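Local atomic coordinates of peptidoglycan synthetase penicillin-binding protein 3 (Bifidobacterium adolescentis, PDB entry 4YE5), a protein that probably binds penicillin and probably cross-links peptidoglycan strands during synthesis of the bacterial cell wall. Residues E357-F362 with R393-V398; F362-K365 with G369-T372; T508-D513 with F545-Y550. All blocks are in the same frame, centred on the assembly; numbering follows the deposited sequence.

Contact 1. Residues E357-F362 with R393-V398; sequences EQRYNF and RTRNTV
The backbones approach most closely where Arg359 CA, on helix 356-365, lies 7.7 Å from Val398 CA of residues 393-398. Arg359 spans the gap. Its chain is extended from CG to NE, and NH1 of Arg359 donates to both Arg395 O (2.7 Å) and Asn396 OD1 (3.0 Å). The second bond is the straighter, with an N-H...O angle of 171° against 145° for the first. Both oxygens lie close to the guanidinium plane, whereas from the acceptor side NH1 sits well above each carbonyl plane. A water accepts from Arg359 NH2 and donates to Asn396 OD1, closing a small ring.

NH1 of Arg395 lies over one face of the Arg359 guanidinium, displaced toward its rim and 3.6 Å from NH2 of Arg359, the two planes 31° apart. Two like charges face each other here, and the polar contacts around them probably offset the cost: Arg395 NE is bonded to Asn356, Arg359 NE to the carbonyl of Met354. Nearer the helix backbone, Arg359 CB meets Val398 CG1 at 4.3 Å. The geometry is that of a buried arginine tying one helix to the backbone and side chain of another, within the transpeptidase domain.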
ATOM      1  N   GLU A 357      28.453  18.316   5.318  1.00 36.79           N
ATOM      2  CA  GLU A 357      27.821  17.531   6.369  1.00 39.64           C
ATOM      3  C   GLU A 357      26.435  18.070   6.711  1.00 28.59           C
ATOM      4  O   GLU A 357      25.497  17.301   6.896  1.00 29.53           O
ATOM      5  CB  GLU A 357      28.697  17.482   7.628  1.00 50.24           C
ATOM      6  CG  GLU A 357      28.102  16.615   8.733  1.00 62.83           C
ATOM      7  CD  GLU A 357      28.891  16.668  10.027  1.00 76.59           C
ATOM      8  OE1 GLU A 357      29.893  17.415  10.082  1.00 81.95           O
ATOM      9  OE2 GLU A 357      28.505  15.965  10.989  1.00 79.12           O
ATOM     10  N   GLN A 358      26.313  19.391   6.792  1.00 34.32           N
ATOM     11  CA  GLN A 358      25.026  20.021   7.059  1.00 32.16           C
ATOM     12  C   GLN A 358      24.040  19.760   5.927  1.00 34.81           C
ATOM     13  O   GLN A 358      22.875  19.447   6.172  1.00 28.72           O
ATOM     14  CB  GLN A 358      25.201  21.524   7.265  1.00 31.18           C
ATOM     15  CG  GLN A 358      25.926  21.855   8.536  1.00 31.75           C
ATOM     16  CD  GLN A 358      26.339  23.300   8.587  1.00 34.68           C
ATOM     17  OE1 GLN A 358      26.548  23.932   7.552  1.00 35.44           O
ATOM     18  NE2 GLN A 358      26.461  23.837   9.794  1.00 37.15           N
ATOM     19  N   ARG A 359      24.511  19.880   4.685  1.00 31.61           N
ATOM     20  CA  ARG A 359      23.654  19.579   3.534  1.00 31.72           C
ATOM     21  C   ARG A 359      23.106  18.161   3.624  1.00 30.60           C
ATOM     22  O   ARG A 359      21.897  17.961   3.551  1.00 25.73           O
ATOM     23  CB  ARG A 359      24.395  19.808   2.203  1.00 25.02           C
ATOM     24  CG  ARG A 359      24.840  21.251   2.010  1.00 27.91           C
ATOM     25  CD  ARG A 359      25.815  21.444   0.828  1.00 31.48           C
ATOM     26  NE  ARG A 359      26.354  22.808   0.833  1.00 34.89           N
ATOM     27  CZ  ARG A 359      26.649  23.512  -0.258  1.00 33.88           C
ATOM     28  NH1 ARG A 359      26.471  22.980  -1.460  1.00 28.84           N
ATOM     29  NH2 ARG A 359      27.115  24.753  -0.147  1.00 34.16           N
ATOM     30  N   TYR A 360      23.993  17.181   3.793  1.00 31.89           N
ATOM     31  CA  TYR A 360      23.573  15.783   3.886  1.00 25.75           C
ATOM     32  C   TYR A 360      22.575  15.606   5.041  1.00 30.81           C
ATOM     33  O   TYR A 360      21.539  14.958   4.888  1.00 25.12           O
ATOM     34  CB  TYR A 360      24.784  14.865   4.120  1.00 26.29           C
ATOM     35  CG  TYR A 360      24.386  13.408   4.272  1.00 30.54           C
ATOM     36  CD1 TYR A 360      24.317  12.563   3.166  1.00 31.61           C
ATOM     37  CD2 TYR A 360      24.049  12.884   5.521  1.00 32.17           C
ATOM     38  CE1 TYR A 360      23.934  11.235   3.296  1.00 34.20           C
ATOM     39  CE2 TYR A 360      23.666  11.557   5.660  1.00 33.38           C
ATOM     40  CZ  TYR A 360      23.616  10.739   4.548  1.00 33.97           C
ATOM     41  OH  TYR A 360      23.226   9.426   4.692  1.00 32.50           O
ATOM     42  N   ASN A 361      22.917  16.176   6.199  1.00 25.97           N
ATOM     43  CA  ASN A 361      22.127  16.007   7.410  1.00 30.96           C
ATOM     44  C   ASN A 361      20.694  16.460   7.235  1.00 25.87           C
ATOM     45  O   ASN A 361      19.779  15.749   7.605  1.00 23.48           O
ATOM     46  CB  ASN A 361      22.748  16.760   8.589  1.00 43.87           C
ATOM     47  CG  ASN A 361      21.893  16.676   9.840  1.00 56.96           C
ATOM     48  OD1 ASN A 361      21.929  15.680  10.564  1.00 61.83           O
ATOM     49  ND2 ASN A 361      21.114  17.724  10.100  1.00 60.56           N
ATOM     50  N   PHE A 362      20.487  17.639   6.662  1.00 25.85           N
ATOM     51  CA  PHE A 362      19.112  18.101   6.521  1.00 27.60           C
ATOM     52  C   PHE A 362      18.309  17.345   5.487  1.00 35.33           C
ATOM     53  O   PHE A 362      17.143  17.058   5.710  1.00 41.16           O
ATOM     54  CB  PHE A 362      19.005  19.622   6.408  1.00 20.66           C
ATOM     55  CG  PHE A 362      19.065  20.293   7.762  1.00 26.91           C
ATOM     56  CD1 PHE A 362      17.922  20.414   8.543  1.00 29.82           C
ATOM     57  CD2 PHE A 362      20.274  20.722   8.284  1.00 25.35           C
ATOM     58  CE1 PHE A 362      17.989  21.002   9.814  1.00 29.84           C
ATOM     59  CE2 PHE A 362      20.350  21.311   9.543  1.00 28.40           C
ATOM     60  CZ  PHE A 362      19.208  21.454  10.308  1.00 26.89           C
ATOM     61  N   ARG A 393      30.765  19.347  -7.805  1.00 41.19           N
ATOM     62  CA  ARG A 393      29.491  19.702  -8.427  1.00 40.88           C
ATOM     63  C   ARG A 393      28.270  19.154  -7.670  1.00 36.30           C
ATOM     64  O   ARG A 393      27.330  19.892  -7.358  1.00 33.58           O
ATOM     65  CB  ARG A 393      29.455  19.265  -9.894  1.00 42.72           C
ATOM     66  CG  ARG A 393      28.179  19.701 -10.598  1.00 43.16           C
ATOM     67  CD  ARG A 393      28.281  19.692 -12.118  1.00 49.60           C
ATOM     68  NE  ARG A 393      27.179  20.465 -12.683  1.00 53.01           N
ATOM     69  CZ  ARG A 393      27.269  21.741 -13.050  1.00 54.36           C
ATOM     70  NH1 ARG A 393      28.421  22.388 -12.939  1.00 52.89           N
ATOM     71  NH2 ARG A 393      26.207  22.371 -13.541  1.00 56.86           N
ATOM     72  N   THR A 394      28.282  17.859  -7.373  1.00 36.27           N
ATOM     73  CA  THR A 394      27.125  17.228  -6.743  1.00 35.85           C
ATOM     74  C   THR A 394      26.866  17.776  -5.341  1.00 33.40           C
ATOM     75  O   THR A 394      25.746  17.719  -4.864  1.00 32.12           O
ATOM     76  CB  THR A 394      27.254  15.691  -6.686  1.00 41.20           C
ATOM     77  OG1 THR A 394      28.370  15.332  -5.858  1.00 44.12           O
ATOM     78  CG2 THR A 394      27.454  15.113  -8.097  1.00 39.87           C
ATOM     79  N   ARG A 395      27.897  18.315  -4.685  1.00 31.26           N
ATOM     80  CA  ARG A 395      27.695  18.939  -3.374  1.00 34.04           C
ATOM     81  C   ARG A 395      26.761  20.142  -3.512  1.00 33.99           C
ATOM     82  O   ARG A 395      26.109  20.542  -2.549  1.00 33.73           O
ATOM     83  CB  ARG A 395      29.029  19.368  -2.737  1.00 33.25           C
ATOM     84  CG  ARG A 395      29.659  20.593  -3.390  1.00 32.75           C
ATOM     85  CD  ARG A 395      30.915  21.059  -2.663  1.00 46.58           C
ATOM     86  NE  ARG A 395      30.667  21.431  -1.269  1.00 48.10           N
ATOM     87  CZ  ARG A 395      30.397  22.665  -0.854  1.00 48.54           C
ATOM     88  NH1 ARG A 395      30.194  22.905   0.438  1.00 43.44           N
ATOM     89  NH2 ARG A 395      30.332  23.663  -1.727  1.00 49.74           N
ATOM     90  N   ASN A 396      26.687  20.704  -4.719  1.00 35.54           N
ATOM     91  CA  ASN A 396      25.800  21.841  -4.991  1.00 34.34           C
ATOM     92  C   ASN A 396      24.442  21.474  -5.585  1.00 32.35           C
ATOM     93  O   ASN A 396      23.402  22.023  -5.190  1.00 29.23           O
ATOM     94  CB  ASN A 396      26.520  22.862  -5.877  1.00 36.88           C
ATOM     95  CG  ASN A 396      27.465  23.733  -5.087  1.00 37.26           C
ATOM     96  OD1 ASN A 396      27.085  24.281  -4.048  1.00 31.26           O
ATOM     97  ND2 ASN A 396      28.713  23.848  -5.551  1.00 31.20           N
ATOM     98  N   THR A 397      24.436  20.534  -6.526  1.00 24.28           N
ATOM     99  CA  THR A 397      23.175  20.074  -7.121  1.00 22.76           C
ATOM    100  C   THR A 397      22.248  19.457  -6.067  1.00 24.23           C
ATOM    101  O   THR A 397      21.025  19.469  -6.215  1.00 22.38           O
ATOM    102  CB  THR A 397      23.404  19.045  -8.256  1.00 23.94           C
ATOM    103  OG1 THR A 397      24.042  17.882  -7.725  1.00 28.04           O
ATOM    104  CG2 THR A 397      24.288  19.635  -9.371  1.00 24.56           C
ATOM    105  N   VAL A 398      22.824  18.937  -4.988  1.00 27.74           N
ATOM    106  CA  VAL A 398      22.006  18.358  -3.919  1.00 23.93           C
ATOM    107  C   VAL A 398      21.104  19.435  -3.285  1.00 24.27           C
ATOM    108  O   VAL A 398      20.054  19.124  -2.716  1.00 24.45           O
ATOM    109  CB  VAL A 398      22.887  17.666  -2.842  1.00 28.41           C
ATOM    110  CG1 VAL A 398      23.377  18.664  -1.811  1.00 27.09           C
ATOM    111  CG2 VAL A 398      22.119  16.546  -2.159  1.00 30.74           C
TER
HETATM  112  O   HOH W   1      27.194  26.577  -2.179  1.00 30.78           O

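Contact 2. Residues F362-K365 with G369-T372; sequences FISK and GQAT
The amide nitrogen NE2 of Gln370 approaches two oxygens of one residue, the carbonyl O of Ser364 at 2.5 Å and the hydroxyl OG of Ser364 at 3.4 Å. The first distance is so short that the modelled position of the amide is doubtful. Ser364 O lies nearly on the extension of the CD-NE2 bond of Gln370, with a CD-NE2...O angle of about 165°; since each N-H leaves that bond at about 120°, neither can aim straight at the oxygen as modelled. The approach of OG has a poor angle and makes no hydrogen bond.

Gln370 reaches the helix because CG stands anti to the carbonyl carbon (chi1 -51°) and the chain then runs extended to the amide. Together Ser364 and Gln370 account for nearly all of the modest 84 Å² buried here, and both remain partly exposed, so this is a surface contact. In the fold it is a helix-to-loop return within the transpeptidase domain: Ser364 belongs to the last turn of helix 356-365, and the chain doubles back closely enough for Gly369 CA to come within 6.5 Å of Ser364 CA. Gly369 turns with a positive phi, a conformation in which a beta carbon would collide with the carbonyl oxygen of the residue before it.

Beyond the amide contact the loop turns to helix 408-419, where Gln370 O accepts from Gln410 NE2 and the side chain of Thr372 packs on Met409 and Gln410. Thr372 OG1 is hydrogen-bonded to both Glu379 OE2 and Leu374 N.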
ATOM      1  N   PHE A 362      20.487  17.639   6.662  1.00 25.85           N
ATOM      2  CA  PHE A 362      19.112  18.101   6.521  1.00 27.60           C
ATOM      3  C   PHE A 362      18.309  17.345   5.487  1.00 35.33           C
ATOM      4  O   PHE A 362      17.143  17.058   5.710  1.00 41.16           O
ATOM      5  CB  PHE A 362      19.005  19.622   6.408  1.00 20.66           C
ATOM      6  CG  PHE A 362      19.065  20.293   7.762  1.00 26.91           C
ATOM      7  CD1 PHE A 362      17.922  20.414   8.543  1.00 29.82           C
ATOM      8  CD2 PHE A 362      20.274  20.722   8.284  1.00 25.35           C
ATOM      9  CE1 PHE A 362      17.989  21.002   9.814  1.00 29.84           C
ATOM     10  CE2 PHE A 362      20.350  21.311   9.543  1.00 28.40           C
ATOM     11  CZ  PHE A 362      19.208  21.454  10.308  1.00 26.89           C
ATOM     12  N   ILE A 363      18.939  16.953   4.392  1.00 27.26           N
ATOM     13  CA  ILE A 363      18.219  16.125   3.434  1.00 23.92           C
ATOM     14  C   ILE A 363      17.847  14.779   4.063  1.00 22.52           C
ATOM     15  O   ILE A 363      16.692  14.350   4.010  1.00 19.26           O
ATOM     16  CB  ILE A 363      19.006  15.986   2.127  1.00 25.74           C
ATOM     17  CG1 ILE A 363      19.035  17.364   1.444  1.00 25.21           C
ATOM     18  CG2 ILE A 363      18.341  14.928   1.211  1.00 23.60           C
ATOM     19  CD1 ILE A 363      20.172  17.559   0.533  1.00 33.83           C
ATOM     20  N   SER A 364      18.821  14.139   4.696  1.00 20.99           N
ATOM     21  CA  SER A 364      18.597  12.859   5.358  1.00 23.20           C
ATOM     22  C   SER A 364      17.555  12.978   6.478  1.00 21.64           C
ATOM     23  O   SER A 364      16.695  12.110   6.634  1.00 22.31           O
ATOM     24  CB  SER A 364      19.919  12.361   5.956  1.00 23.24           C
ATOM     25  OG  SER A 364      19.787  11.021   6.398  1.00 31.14           O
ATOM     26  N   LYS A 365      17.647  14.048   7.264  1.00 19.59           N
ATOM     27  CA  LYS A 365      16.706  14.278   8.364  1.00 24.58           C
ATOM     28  C   LYS A 365      15.240  14.292   7.900  1.00 25.51           C
ATOM     29  O   LYS A 365      14.339  13.940   8.663  1.00 22.53           O
ATOM     30  CB  LYS A 365      17.015  15.613   9.033  1.00 23.31           C
ATOM     31  CG  LYS A 365      16.851  15.662  10.533  1.00 41.30           C
ATOM     32  CD  LYS A 365      17.315  17.048  11.017  1.00 52.44           C
ATOM     33  CE  LYS A 365      17.436  17.150  12.529  1.00 60.33           C
ATOM     34  NZ  LYS A 365      18.077  18.449  12.901  1.00 65.82           N
ATOM     35  N   GLY A 369      16.449   8.796   1.494  1.00 18.12           N
ATOM     36  CA  GLY A 369      17.444   7.733   1.541  1.00 21.25           C
ATOM     37  C   GLY A 369      17.141   6.666   2.588  1.00 25.99           C
ATOM     38  O   GLY A 369      17.905   5.727   2.767  1.00 27.24           O
ATOM     39  N   GLN A 370      16.017   6.809   3.284  1.00 25.23           N
ATOM     40  CA  GLN A 370      15.637   5.845   4.311  1.00 28.49           C
ATOM     41  C   GLN A 370      14.283   5.205   4.006  1.00 25.18           C
ATOM     42  O   GLN A 370      13.407   5.827   3.386  1.00 20.49           O
ATOM     43  CB  GLN A 370      15.584   6.546   5.665  1.00 34.04           C
ATOM     44  CG  GLN A 370      16.831   7.344   5.971  1.00 44.67           C
ATOM     45  CD  GLN A 370      16.595   8.363   7.047  1.00 51.10           C
ATOM     46  OE1 GLN A 370      16.316   8.015   8.193  1.00 54.21           O
ATOM     47  NE2 GLN A 370      16.683   9.638   6.684  1.00 48.71           N
ATOM     48  N   ALA A 371      14.104   3.970   4.450  1.00 24.90           N
ATOM     49  CA  ALA A 371      12.844   3.279   4.251  1.00 26.62           C
ATOM     50  C   ALA A 371      11.710   4.089   4.887  1.00 23.38           C
ATOM     51  O   ALA A 371      11.884   4.686   5.951  1.00 26.73           O
ATOM     52  CB  ALA A 371      12.918   1.878   4.853  1.00 25.79           C
ATOM     53  N   THR A 372      10.560   4.149   4.229  1.00 20.31           N
ATOM     54  CA  THR A 372       9.396   4.804   4.840  1.00 26.35           C
ATOM     55  C   THR A 372       8.957   4.079   6.109  1.00 25.33           C
ATOM     56  O   THR A 372       8.340   4.667   6.999  1.00 28.58           O
ATOM     57  CB  THR A 372       8.191   4.817   3.898  1.00 28.47           C
ATOM     58  OG1 THR A 372       7.826   3.466   3.587  1.00 28.56           O
ATOM     59  CG2 THR A 372       8.533   5.582   2.611  1.00 31.09           C
TER

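Contact 3. Residues T508-D513 with F545-Y550; sequences TIIPAD and FLMQKY
Met547, modelled as selenomethionine, has the largest share of the surface buried here, and it meets the other two main contributors, Ile510 and Pro511, with the outer part of its chain. Ile510 and Met547 reach toward each other tip to tip: CG2 of Ile510 lies 3.9 Å from CE of Met547, while CG1 of Ile510 is 4.0 Å from SE of Met547. The CD1 methyl of Ile510 also lies 4.1 Å from CG of Met547. Thus both branches of the isoleucine are engaged, one by the terminal methyl and the other by the selenium and the carbon before it.

The bends in the methionine make this possible. After CG takes its place anti to the carbonyl carbon, chi2 of -66° folds the chain, and a further turn about the CG-SE bond carries CE toward CG2 of Ile510 instead of straight on.

Pro511 adds a second partner for the selenium: its ring carbon CD is 4.0 Å from SE of Met547, the two side chains crossing at a slant. The peptide bond before Pro511 is cis, just as the chain leaves strand 501-510. No hydrogen bond joins the two segments; apolar contacts at van der Waals range hold them together, and all three residues are buried.

Helix 535-549 packs on the five-stranded antiparallel sheet of the serine beta-lactamase-like transpeptidase fold, to which strand 501-510 belongs. Met547 also touches Phe517 on neighbouring strand 517-524, Leu546 packs on Phe517 and Ile519, and helix 221-238 meets Leu546 through Val223. Ile509 packs on Leu462 and Met465 of helix 455-470.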
ATOM      1  N   THR A 508       1.494  19.687  -2.924  1.00 16.40           N
ATOM      2  CA  THR A 508       0.675  20.752  -2.397  1.00 13.34           C
ATOM      3  C   THR A 508       0.211  20.460  -0.968  1.00 12.56           C
ATOM      4  O   THR A 508      -0.216  19.340  -0.656  1.00 15.11           O
ATOM      5  CB  THR A 508      -0.605  20.908  -3.245  1.00 24.31           C
ATOM      6  OG1 THR A 508      -0.238  21.171  -4.607  1.00 28.48           O
ATOM      7  CG2 THR A 508      -1.427  22.086  -2.709  1.00 23.13           C
ATOM      8  N   ILE A 509       0.281  21.478  -0.121  1.00 13.87           N
ATOM      9  CA  ILE A 509      -0.271  21.420   1.233  1.00 15.92           C
ATOM     10  C   ILE A 509      -1.546  22.238   1.193  1.00 20.77           C
ATOM     11  O   ILE A 509      -1.530  23.373   0.733  1.00 17.85           O
ATOM     12  CB  ILE A 509       0.685  22.084   2.249  1.00 12.64           C
ATOM     13  CG1 ILE A 509       2.002  21.301   2.317  1.00 16.19           C
ATOM     14  CG2 ILE A 509       0.013  22.185   3.608  1.00 14.64           C
ATOM     15  CD1 ILE A 509       3.188  22.102   2.938  1.00 12.79           C
ATOM     16  N   ILE A 510      -2.656  21.672   1.655  1.00 13.32           N
ATOM     17  CA  ILE A 510      -3.926  22.370   1.524  1.00 16.19           C
ATOM     18  C   ILE A 510      -4.865  22.074   2.720  1.00 16.01           C
ATOM     19  O   ILE A 510      -4.872  20.960   3.240  1.00 20.35           O
ATOM     20  CB  ILE A 510      -4.586  21.994   0.163  1.00 18.98           C
ATOM     21  CG1 ILE A 510      -5.792  22.894  -0.133  1.00 20.81           C
ATOM     22  CG2 ILE A 510      -5.002  20.507   0.135  1.00 18.84           C
ATOM     23  CD1 ILE A 510      -6.471  22.579  -1.456  1.00 16.00           C
ATOM     24  N   PRO A 511      -5.585  23.098   3.230  1.00 18.77           N
ATOM     25  CA  PRO A 511      -5.371  24.527   2.936  1.00 19.55           C
ATOM     26  C   PRO A 511      -4.142  25.049   3.671  1.00 26.99           C
ATOM     27  O   PRO A 511      -3.853  24.565   4.773  1.00 22.45           O
ATOM     28  CB  PRO A 511      -6.639  25.208   3.454  1.00 17.18           C
ATOM     29  CG  PRO A 511      -7.279  24.220   4.442  1.00 21.36           C
ATOM     30  CD  PRO A 511      -6.750  22.846   4.104  1.00 18.35           C
ATOM     31  N   ALA A 512      -3.436  26.013   3.079  1.00 21.43           N
ATOM     32  CA  ALA A 512      -2.201  26.526   3.679  1.00 23.93           C
ATOM     33  C   ALA A 512      -2.391  27.088   5.094  1.00 28.09           C
ATOM     34  O   ALA A 512      -1.480  27.026   5.921  1.00 23.88           O
ATOM     35  CB  ALA A 512      -1.558  27.595   2.774  1.00 22.14           C
ATOM     36  N   ASP A 513      -3.566  27.638   5.374  1.00 23.05           N
ATOM     37  CA  ASP A 513      -3.755  28.331   6.651  1.00 26.60           C
ATOM     38  C   ASP A 513      -4.230  27.410   7.791  1.00 29.07           C
ATOM     39  O   ASP A 513      -4.354  27.840   8.925  1.00 30.32           O
ATOM     40  CB  ASP A 513      -4.651  29.564   6.492  1.00 28.35           C
ATOM     41  CG  ASP A 513      -5.955  29.267   5.767  1.00 29.96           C
ATOM     42  OD1 ASP A 513      -5.972  28.457   4.813  1.00 28.75           O
ATOM     43  OD2 ASP A 513      -6.976  29.871   6.146  1.00 37.52           O
ATOM     44  N   PHE A 545     -11.639  18.095  -5.003  1.00 19.90           N
ATOM     45  CA  PHE A 545     -12.496  16.998  -4.540  1.00 23.04           C
ATOM     46  C   PHE A 545     -12.419  16.834  -3.013  1.00 20.11           C
ATOM     47  O   PHE A 545     -13.430  16.629  -2.370  1.00 18.22           O
ATOM     48  CB  PHE A 545     -12.089  15.688  -5.230  1.00 23.19           C
ATOM     49  CG  PHE A 545     -12.778  14.461  -4.678  1.00 28.07           C
ATOM     50  CD1 PHE A 545     -14.090  14.158  -5.037  1.00 23.61           C
ATOM     51  CD2 PHE A 545     -12.108  13.601  -3.828  1.00 24.72           C
ATOM     52  CE1 PHE A 545     -14.727  13.031  -4.531  1.00 24.32           C
ATOM     53  CE2 PHE A 545     -12.730  12.464  -3.323  1.00 18.52           C
ATOM     54  CZ  PHE A 545     -14.040  12.181  -3.674  1.00 23.36           C
ATOM     55  N   LEU A 546     -11.207  16.912  -2.451  1.00 18.89           N
ATOM     56  CA  LEU A 546     -11.005  16.707  -1.008  1.00 21.33           C
ATOM     57  C   LEU A 546     -11.640  17.778  -0.133  1.00 19.59           C
ATOM     58  O   LEU A 546     -12.181  17.473   0.927  1.00 17.65           O
ATOM     59  CB  LEU A 546      -9.522  16.625  -0.670  1.00 19.62           C
ATOM     60  CG  LEU A 546      -8.753  15.397  -1.153  1.00 16.99           C
ATOM     61  CD1 LEU A 546      -7.245  15.632  -0.982  1.00 12.27           C
ATOM     62  CD2 LEU A 546      -9.202  14.129  -0.398  1.00 16.17           C
HETATM   63  N   MSE A 547     -11.562  19.037  -0.559  1.00 16.46           N
HETATM   64  CA  MSE A 547     -12.195  20.112   0.201  1.00 19.79           C
HETATM   65  C   MSE A 547     -13.714  19.935   0.202  1.00 21.22           C
HETATM   66  O   MSE A 547     -14.363  20.222   1.193  1.00 23.48           O
HETATM   67  CB  MSE A 547     -11.838  21.508  -0.361  1.00 18.03           C
HETATM   68  CG  MSE A 547     -10.363  21.812  -0.471  1.00 22.07           C
HETATM   69 SE   MSE A 547      -9.460  21.923   1.250  0.60 21.54          SE
HETATM   70  CE  MSE A 547      -8.678  20.161   1.310  1.00 16.68           C
ATOM     71  N   GLN A 548     -14.276  19.488  -0.916  1.00 23.71           N
ATOM     72  CA  GLN A 548     -15.732  19.267  -1.004  1.00 25.73           C
ATOM     73  C   GLN A 548     -16.144  18.031  -0.208  1.00 24.47           C
ATOM     74  O   GLN A 548     -17.107  18.070   0.545  1.00 26.03           O
ATOM     75  CB  GLN A 548     -16.174  19.117  -2.475  1.00 29.43           C
ATOM     76  CG  GLN A 548     -17.576  18.472  -2.691  1.00 44.78           C
ATOM     77  CD  GLN A 548     -18.713  19.490  -2.732  1.00 53.89           C
ATOM     78  OE1 GLN A 548     -18.479  20.690  -2.878  1.00 55.11           O
ATOM     79  NE2 GLN A 548     -19.952  19.008  -2.609  1.00 51.73           N
ATOM     80  N   LYS A 549     -15.407  16.928  -0.374  1.00 21.46           N
ATOM     81  CA  LYS A 549     -15.748  15.692   0.332  1.00 25.33           C
ATOM     82  C   LYS A 549     -15.727  15.877   1.840  1.00 25.99           C
ATOM     83  O   LYS A 549     -16.641  15.458   2.528  1.00 27.50           O
ATOM     84  CB  LYS A 549     -14.812  14.535  -0.035  1.00 21.33           C
ATOM     85  CG  LYS A 549     -15.153  13.209   0.694  1.00 21.93           C
ATOM     86  CD  LYS A 549     -14.179  12.084   0.243  1.00 24.32           C
ATOM     87  CE  LYS A 549     -14.283  10.856   1.147  1.00 23.62           C
ATOM     88  NZ  LYS A 549     -15.672  10.346   1.109  1.00 24.76           N
ATOM     89  N   TYR A 550     -14.675  16.492   2.358  1.00 23.61           N
ATOM     90  CA  TYR A 550     -14.557  16.621   3.812  1.00 24.64           C
ATOM     91  C   TYR A 550     -15.124  17.932   4.330  1.00 25.93           C
ATOM     92  O   TYR A 550     -15.003  18.241   5.521  1.00 30.04           O
ATOM     93  CB  TYR A 550     -13.101  16.412   4.255  1.00 21.03           C
ATOM     94  CG  TYR A 550     -12.642  15.003   3.956  1.00 23.56           C
ATOM     95  CD1 TYR A 550     -13.030  13.936   4.773  1.00 25.39           C
ATOM     96  CD2 TYR A 550     -11.881  14.721   2.831  1.00 22.28           C
ATOM     97  CE1 TYR A 550     -12.639  12.631   4.490  1.00 24.63           C
ATOM     98  CE2 TYR A 550     -11.473  13.415   2.547  1.00 22.14           C
ATOM     99  CZ  TYR A 550     -11.854  12.378   3.375  1.00 28.77           C
ATOM    100  OH  TYR A 550     -11.452  11.080   3.086  1.00 23.56           O
TER

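Overall arrangement
Contacts 1 and 2 are neighbours: their centres are 13 Å apart, and they share Phe362. Both start from helix 356-365; the chain then reaches 369-372 before 393-398, and both contacts close before contact 3 opens. They also touch directly, with Val398 CG2 3.5 Å from Ile363 CD1, so the polar link and the loop return are linked by this one apolar pair. Contact 3 stands apart, its centre 33 Å from contact 1 and 26 Å from contact 2, with nearest atoms about 15 Å away in each case. Contacts 1 and 2 thus lie in a helix-and-loop part of the transpeptidase domain, contact 3 where its five-stranded sheet meets helix 535-549.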